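Local coordinates for protein putative alpha-galactosidase (Bacteroides fragilis, PDB 4NZJ) that probably cleaves terminal, non-reducing alpha-D-galactose residues from alpha-galactosides by hydrolysis, at residues Pro100-Asn105 against Ser356-Gly361; Leu134-Ile139 against Ile374-Asp379. All coordinates share one frame; numbering follows the deposited sequence.

Contact 1. Residues Pro100-Asn105 against Ser356-Gly361; sequences PPMGWN and SPLLSG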
ATOM      1  N   PRO A 100      -4.847  -3.719   0.061  1.00 17.35           N
ATOM      2  CA  PRO A 100      -4.104  -2.600  -0.524  1.00 16.43           C
ATOM      3  C   PRO A 100      -2.608  -2.884  -0.658  1.00 17.07           C
ATOM      4  O   PRO A 100      -2.041  -3.604   0.174  1.00 19.00           O
ATOM      5  CB  PRO A 100      -4.342  -1.459   0.475  1.00 16.93           C
ATOM      6  CG  PRO A 100      -5.630  -1.810   1.132  1.00 17.16           C
ATOM      7  CD  PRO A 100      -5.647  -3.308   1.225  1.00 17.90           C
ATOM      8  N   PRO A 101      -1.969  -2.326  -1.697  1.00 17.36           N
ATOM      9  CA  PRO A 101      -0.529  -2.550  -1.856  1.00 17.03           C
ATOM     10  C   PRO A 101       0.284  -1.793  -0.810  1.00 16.25           C
ATOM     11  O   PRO A 101      -0.070  -0.677  -0.436  1.00 16.44           O
ATOM     12  CB  PRO A 101      -0.242  -2.009  -3.254  1.00 16.85           C
ATOM     13  CG  PRO A 101      -1.278  -0.966  -3.464  1.00 17.13           C
ATOM     14  CD  PRO A 101      -2.498  -1.390  -2.702  1.00 17.58           C
HETATM   15  N   MSE A 102       1.367  -2.406  -0.352  1.00 15.42           N
HETATM   16  CA  MSE A 102       2.274  -1.794   0.602  1.00 15.05           C
HETATM   17  C   MSE A 102       3.665  -1.830   0.029  1.00 15.32           C
HETATM   18  O   MSE A 102       4.062  -2.820  -0.591  1.00 16.58           O
HETATM   19  CB  MSE A 102       2.257  -2.582   1.909  1.00 16.48           C
HETATM   20  CG  MSE A 102       0.864  -2.688   2.523  1.00 16.07           C
HETATM   21 SE   MSE A 102       0.903  -3.795   4.147  0.75 16.67          SE
HETATM   22  CE  MSE A 102       2.335  -2.848   5.108  1.00 16.80           C
ATOM     23  N   GLY A 103       4.429  -0.767   0.244  1.00 15.34           N
ATOM     24  CA  GLY A 103       5.777  -0.705  -0.308  1.00 16.93           C
ATOM     25  C   GLY A 103       6.399   0.668  -0.243  1.00 15.98           C
ATOM     26  O   GLY A 103       6.164   1.431   0.700  1.00 16.98           O
ATOM     27  N   TRP A 104       7.192   0.970  -1.263  1.00 16.19           N
ATOM     28  CA  TRP A 104       8.034   2.162  -1.302  1.00 15.52           C
ATOM     29  C   TRP A 104       8.133   2.676  -2.731  1.00 16.16           C
ATOM     30  O   TRP A 104       8.192   1.889  -3.677  1.00 16.38           O
ATOM     31  CB  TRP A 104       9.421   1.803  -0.780  1.00 16.01           C
ATOM     32  CG  TRP A 104      10.481   2.850  -0.903  1.00 16.57           C
ATOM     33  CD1 TRP A 104      10.716   3.877  -0.041  1.00 16.64           C
ATOM     34  CD2 TRP A 104      11.479   2.949  -1.931  1.00 16.88           C
ATOM     35  NE1 TRP A 104      11.789   4.619  -0.469  1.00 17.71           N
ATOM     36  CE2 TRP A 104      12.280   4.069  -1.625  1.00 16.58           C
ATOM     37  CE3 TRP A 104      11.774   2.200  -3.077  1.00 16.71           C
ATOM     38  CZ2 TRP A 104      13.371   4.454  -2.419  1.00 17.62           C
ATOM     39  CZ3 TRP A 104      12.853   2.590  -3.876  1.00 18.03           C
ATOM     40  CH2 TRP A 104      13.640   3.702  -3.538  1.00 18.33           C
ATOM     41  N   ASN A 105       8.123   3.997  -2.870  1.00 17.53           N
ATOM     42  CA  ASN A 105       8.323   4.662  -4.154  1.00 18.32           C
ATOM     43  C   ASN A 105       9.597   5.494  -4.080  1.00 17.82           C
ATOM     44  O   ASN A 105       9.856   6.164  -3.075  1.00 18.99           O
ATOM     45  CB  ASN A 105       7.124   5.535  -4.498  1.00 20.07           C
ATOM     46  CG  ASN A 105       7.323   6.334  -5.776  1.00 24.38           C
ATOM     47  OD1 ASN A 105       8.016   7.351  -5.777  1.00 25.77           O
ATOM     48  ND2 ASN A 105       6.711   5.879  -6.871  1.00 25.87           N
ATOM     49  N   SER A 356      -6.056   2.518   2.131  1.00 15.54           N
ATOM     50  CA  SER A 356      -5.197   3.182   1.163  1.00 16.28           C
ATOM     51  C   SER A 356      -3.978   2.332   0.865  1.00 16.66           C
ATOM     52  O   SER A 356      -3.514   1.586   1.728  1.00 17.56           O
ATOM     53  CB  SER A 356      -4.719   4.521   1.716  1.00 17.52           C
ATOM     54  OG  SER A 356      -5.803   5.352   2.062  1.00 17.52           O
ATOM     55  N   PRO A 357      -3.430   2.455  -0.352  1.00 16.33           N
ATOM     56  CA  PRO A 357      -2.067   1.986  -0.561  1.00 17.43           C
ATOM     57  C   PRO A 357      -1.172   2.568   0.529  1.00 17.43           C
ATOM     58  O   PRO A 357      -1.364   3.726   0.931  1.00 17.22           O
ATOM     59  CB  PRO A 357      -1.707   2.570  -1.928  1.00 17.81           C
ATOM     60  CG  PRO A 357      -3.012   2.690  -2.630  1.00 18.46           C
ATOM     61  CD  PRO A 357      -3.999   3.067  -1.563  1.00 17.34           C
ATOM     62  N   LEU A 358      -0.242   1.761   1.038  1.00 17.27           N
ATOM     63  CA  LEU A 358       0.725   2.215   2.034  1.00 17.25           C
ATOM     64  C   LEU A 358       2.100   2.220   1.381  1.00 17.56           C
ATOM     65  O   LEU A 358       2.887   1.286   1.549  1.00 17.34           O
ATOM     66  CB  LEU A 358       0.719   1.315   3.275  1.00 17.39           C
ATOM     67  CG  LEU A 358      -0.624   1.159   3.985  1.00 17.33           C
ATOM     68  CD1 LEU A 358      -0.526   0.185   5.151  1.00 18.87           C
ATOM     69  CD2 LEU A 358      -1.136   2.505   4.461  1.00 18.00           C
ATOM     70  N   LEU A 359       2.365   3.272   0.608  1.00 17.37           N
ATOM     71  CA  LEU A 359       3.601   3.388  -0.154  1.00 18.98           C
ATOM     72  C   LEU A 359       4.422   4.515   0.447  1.00 19.42           C
ATOM     73  O   LEU A 359       4.060   5.688   0.335  1.00 19.12           O
ATOM     74  CB  LEU A 359       3.302   3.662  -1.632  1.00 20.12           C
ATOM     75  CG  LEU A 359       2.509   2.571  -2.366  1.00 22.00           C
ATOM     76  CD1 LEU A 359       2.166   2.996  -3.787  1.00 23.52           C
ATOM     77  CD2 LEU A 359       3.281   1.266  -2.395  1.00 23.92           C
ATOM     78  N   SER A 360       5.515   4.164   1.112  1.00 18.68           N
ATOM     79  CA  SER A 360       6.374   5.161   1.728  1.00 18.91           C
ATOM     80  C   SER A 360       7.175   5.916   0.685  1.00 19.05           C
ATOM     81  O   SER A 360       7.710   5.318  -0.247  1.00 19.88           O
ATOM     82  CB  SER A 360       7.338   4.523   2.722  1.00 20.31           C
ATOM     83  OG  SER A 360       8.201   5.509   3.263  1.00 20.69           O
ATOM     84  N   GLY A 361       7.248   7.233   0.854  1.00 19.88           N
ATOM     85  CA  GLY A 361       8.116   8.080   0.052  1.00 21.22           C
ATOM     86  C   GLY A 361       9.376   8.499   0.783  1.00 21.52           C
ATOM     87  O   GLY A 361      10.158   9.272   0.264  1.00 24.96           O
TER
HETATM   88  O   HOH W   1      11.360   8.008  -1.902  1.00 20.40           O
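Four backbone hydrogen bonds join P100-N105 to S356-G361 in parallel pairing, with bridges M102-L358, G103-L359 and W104-S360. They run from L358 N to P101 O, G103 N to L358 O, S360 N to G103 O and N105 N to S360 O, all between 2.8 and 3.0 Å, with N-H...O angles of at least 160°. Each of the four acceptors also takes a CA-H contact, for example from L359 CA to G103 O at 3.3 Å. The pairing joins the first and eighth strands of the (beta/alpha)8 barrel, 102-105 and 358-360, and so closes it, the short strand axes making an angle of 30°. Among apolar side chains, M102, a selenomethionine, and L358 lie side by side on one face, M102 CG to L358 CB 4.1 Å. On the other face L359 CD2 reaches the G103 backbone, 3.5 Å from G103 N. P101 CG meets P357 CB at 3.9 Å. W104, with CG anti to the backbone N (chi1 172°), places CD1 3.3 Å from S360 O, while its NE1 bonds N362 O. One water donates to both N105 O and G361 O.

Contact 2. Residues Leu134-Ile139 against Ile374-Asp379; sequences LGYSYI and ILLDPD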
ATOM      1  N   LEU A 134       6.336  -6.836   7.923  1.00 19.40           N
ATOM      2  CA  LEU A 134       5.014  -6.265   8.166  1.00 19.21           C
ATOM      3  C   LEU A 134       4.183  -6.142   6.889  1.00 19.46           C
ATOM      4  O   LEU A 134       3.082  -5.595   6.926  1.00 20.27           O
ATOM      5  CB  LEU A 134       5.119  -4.910   8.891  1.00 19.15           C
ATOM      6  CG  LEU A 134       5.074  -4.967  10.422  1.00 19.82           C
ATOM      7  CD1 LEU A 134       3.745  -5.509  10.938  1.00 20.32           C
ATOM      8  CD2 LEU A 134       6.232  -5.784  10.964  1.00 19.97           C
ATOM      9  N   GLY A 135       4.705  -6.650   5.770  1.00 18.79           N
ATOM     10  CA  GLY A 135       3.927  -6.769   4.533  1.00 18.33           C
ATOM     11  C   GLY A 135       4.311  -5.830   3.403  1.00 18.85           C
ATOM     12  O   GLY A 135       3.755  -5.922   2.306  1.00 19.84           O
ATOM     13  N   TYR A 136       5.256  -4.926   3.651  1.00 18.74           N
ATOM     14  CA  TYR A 136       5.727  -4.022   2.598  1.00 17.48           C
ATOM     15  C   TYR A 136       6.470  -4.856   1.560  1.00 19.19           C
ATOM     16  O   TYR A 136       7.466  -5.511   1.887  1.00 20.52           O
ATOM     17  CB  TYR A 136       6.631  -2.934   3.173  1.00 17.09           C
ATOM     18  CG  TYR A 136       5.919  -1.957   4.087  1.00 16.72           C
ATOM     19  CD1 TYR A 136       5.336  -0.798   3.586  1.00 16.85           C
ATOM     20  CD2 TYR A 136       5.838  -2.183   5.460  1.00 17.06           C
ATOM     21  CE1 TYR A 136       4.701   0.102   4.423  1.00 17.14           C
ATOM     22  CE2 TYR A 136       5.194  -1.292   6.300  1.00 17.19           C
ATOM     23  CZ  TYR A 136       4.627  -0.151   5.778  1.00 17.65           C
ATOM     24  OH  TYR A 136       3.990   0.734   6.619  1.00 19.01           O
ATOM     25  N   SER A 137       5.962  -4.869   0.329  1.00 18.51           N
ATOM     26  CA  SER A 137       6.499  -5.767  -0.704  1.00 18.40           C
ATOM     27  C   SER A 137       6.861  -5.101  -2.038  1.00 18.08           C
ATOM     28  O   SER A 137       7.684  -5.644  -2.787  1.00 19.20           O
ATOM     29  CB  SER A 137       5.517  -6.921  -0.945  1.00 19.33           C
ATOM     30  OG  SER A 137       4.263  -6.453  -1.422  1.00 19.50           O
ATOM     31  N   TYR A 138       6.254  -3.957  -2.347  1.00 16.63           N
ATOM     32  CA  TYR A 138       6.510  -3.262  -3.617  1.00 17.77           C
ATOM     33  C   TYR A 138       7.660  -2.266  -3.491  1.00 17.25           C
ATOM     34  O   TYR A 138       7.704  -1.458  -2.556  1.00 18.25           O
ATOM     35  CB  TYR A 138       5.243  -2.560  -4.136  1.00 17.84           C
ATOM     36  CG  TYR A 138       4.235  -3.545  -4.671  1.00 18.42           C
ATOM     37  CD1 TYR A 138       4.252  -3.937  -6.008  1.00 19.98           C
ATOM     38  CD2 TYR A 138       3.289  -4.115  -3.834  1.00 19.24           C
ATOM     39  CE1 TYR A 138       3.348  -4.863  -6.493  1.00 20.50           C
ATOM     40  CE2 TYR A 138       2.384  -5.047  -4.303  1.00 20.93           C
ATOM     41  CZ  TYR A 138       2.407  -5.413  -5.631  1.00 21.06           C
ATOM     42  OH  TYR A 138       1.500  -6.342  -6.086  1.00 23.15           O
ATOM     43  N   ILE A 139       8.593  -2.346  -4.435  1.00 16.10           N
ATOM     44  CA  ILE A 139       9.687  -1.394  -4.554  1.00 15.89           C
ATOM     45  C   ILE A 139       9.545  -0.777  -5.942  1.00 15.45           C
ATOM     46  O   ILE A 139       9.735  -1.448  -6.946  1.00 17.28           O
ATOM     47  CB  ILE A 139      11.043  -2.092  -4.356  1.00 16.80           C
ATOM     48  CG1 ILE A 139      11.132  -2.570  -2.904  1.00 18.00           C
ATOM     49  CG2 ILE A 139      12.210  -1.170  -4.694  1.00 17.47           C
ATOM     50  CD1 ILE A 139      12.402  -3.309  -2.558  1.00 18.97           C
ATOM     51  N   ILE A 374       5.818   3.877  13.757  1.00 19.79           N
ATOM     52  CA  ILE A 374       4.594   4.190  13.042  1.00 18.54           C
ATOM     53  C   ILE A 374       4.383   3.210  11.887  1.00 18.03           C
ATOM     54  O   ILE A 374       3.345   2.551  11.805  1.00 18.87           O
ATOM     55  CB  ILE A 374       4.601   5.639  12.508  1.00 18.99           C
ATOM     56  CG1 ILE A 374       4.638   6.628  13.679  1.00 21.19           C
ATOM     57  CG2 ILE A 374       3.393   5.875  11.613  1.00 18.02           C
ATOM     58  CD1 ILE A 374       4.977   8.051  13.277  1.00 21.08           C
ATOM     59  N   LEU A 375       5.369   3.104  10.998  1.00 17.47           N
ATOM     60  CA  LEU A 375       5.215   2.319   9.770  1.00 17.49           C
ATOM     61  C   LEU A 375       5.047   0.814  10.001  1.00 17.93           C
ATOM     62  O   LEU A 375       4.525   0.111   9.133  1.00 18.77           O
ATOM     63  CB  LEU A 375       6.401   2.568   8.837  1.00 18.93           C
ATOM     64  CG  LEU A 375       6.527   3.983   8.282  1.00 20.89           C
ATOM     65  CD1 LEU A 375       7.818   4.097   7.496  1.00 22.96           C
ATOM     66  CD2 LEU A 375       5.339   4.324   7.400  1.00 20.75           C
ATOM     67  N   LEU A 376       5.487   0.320  11.158  1.00 18.42           N
ATOM     68  CA  LEU A 376       5.429  -1.109  11.467  1.00 19.12           C
ATOM     69  C   LEU A 376       4.308  -1.479  12.443  1.00 19.83           C
ATOM     70  O   LEU A 376       4.299  -2.586  12.974  1.00 21.31           O
ATOM     71  CB  LEU A 376       6.760  -1.572  12.049  1.00 20.06           C
ATOM     72  CG  LEU A 376       8.002  -1.350  11.187  1.00 20.27           C
ATOM     73  CD1 LEU A 376       9.231  -1.855  11.926  1.00 22.04           C
ATOM     74  CD2 LEU A 376       7.846  -2.036   9.840  1.00 20.87           C
ATOM     75  N   ASP A 377       3.360  -0.572  12.657  1.00 19.59           N
ATOM     76  CA  ASP A 377       2.286  -0.785  13.640  1.00 20.72           C
ATOM     77  C   ASP A 377       1.425  -1.977  13.203  1.00 20.53           C
ATOM     78  O   ASP A 377       0.708  -1.874  12.214  1.00 19.96           O
ATOM     79  CB  ASP A 377       1.445   0.485  13.758  1.00 22.30           C
ATOM     80  CG  ASP A 377       0.453   0.426  14.890  1.00 24.84           C
ATOM     81  OD1 ASP A 377      -0.355  -0.524  14.930  1.00 25.08           O
ATOM     82  OD2 ASP A 377       0.480   1.345  15.738  1.00 26.85           O
ATOM     83  N   PRO A 378       1.500  -3.115  13.926  1.00 22.15           N
ATOM     84  CA  PRO A 378       0.841  -4.318  13.396  1.00 22.51           C
ATOM     85  C   PRO A 378      -0.687  -4.254  13.373  1.00 21.58           C
ATOM     86  O   PRO A 378      -1.302  -4.798  12.459  1.00 22.66           O
ATOM     87  CB  PRO A 378       1.301  -5.436  14.337  1.00 25.02           C
ATOM     88  CG  PRO A 378       2.415  -4.868  15.146  1.00 26.92           C
ATOM     89  CD  PRO A 378       2.226  -3.390  15.179  1.00 24.65           C
ATOM     90  N   ASP A 379      -1.280  -3.620  14.381  1.00 21.97           N
ATOM     91  CA  ASP A 379      -2.736  -3.514  14.474  1.00 21.56           C
ATOM     92  C   ASP A 379      -3.298  -2.621  13.378  1.00 20.24           C
ATOM     93  O   ASP A 379      -4.324  -2.942  12.778  1.00 21.09           O
ATOM     94  CB  ASP A 379      -3.155  -2.958  15.835  1.00 23.26           C
ATOM     95  CG  ASP A 379      -3.015  -3.968  16.957  1.00 27.59           C
ATOM     96  OD1 ASP A 379      -2.849  -5.170  16.682  1.00 30.75           O
ATOM     97  OD2 ASP A 379      -3.080  -3.552  18.129  1.00 30.66           O
TER
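The backbones of L134 and L376 come closest, their CA atoms 6.1 Å apart, where the chain approaching strand 138-140 meets the turn after helix 369-375; L376 is the first residue there to leave helical angles. The polar link is the Y136 hydroxyl, which donates to L375 O at 2.6 Å. Its oxygen lies in the carbonyl plane on a lone pair, with a C=O...O angle of 128°, and L375 O in turn sits at the edge of the phenol ring, in its plane. Y136 has CG anti to its carbonyl carbon (chi1 -67°), which carries the ring out from the strand side to the helix end. L375 CB lies 3.8 Å from the same hydroxyl. Apolar contacts come from L134, whose CB meets L376 CD2 at 4.1 Å and whose CD1 reaches P378 CB at 4.2 Å; L134 CG also packs on a backbone carbonyl, 3.6 Å from L376 O. This is plain structural packing, joining the approach to the second barrel strand, 138-140, to the junction of helices 369-375 and 378-384, which follow the eighth. Around it, F348 of helix 341-353 touches both Y136 and L375, M126 of helix 116-128 packs on Y136, and Y136 also lies against M102 of strand 102-105.

Contacts 1 and 2 have centres about 9 Å apart and meet through the barrel sheet, where strand 102-105 has 358-360 on one side and 138-140 on the other. W104 N to Y138 O at 2.8 Å and M102 O to S137 N at 2.9 Å indicate probable hydrogen bonds between P100-N105 and L134-I139. Packing adds M102 CE, 3.4 Å from L134 O, and Y136 CD1, 3.5 Å from G103 N. Strand 358-360 leads on to helix 369-375, whose end Y136 meets in contact 2. In barrels of this fold the active site lies at the C-terminal ends of the strands, where N105 and G361 sit; contact 2 lies at the N-terminal entry of strand 138-140.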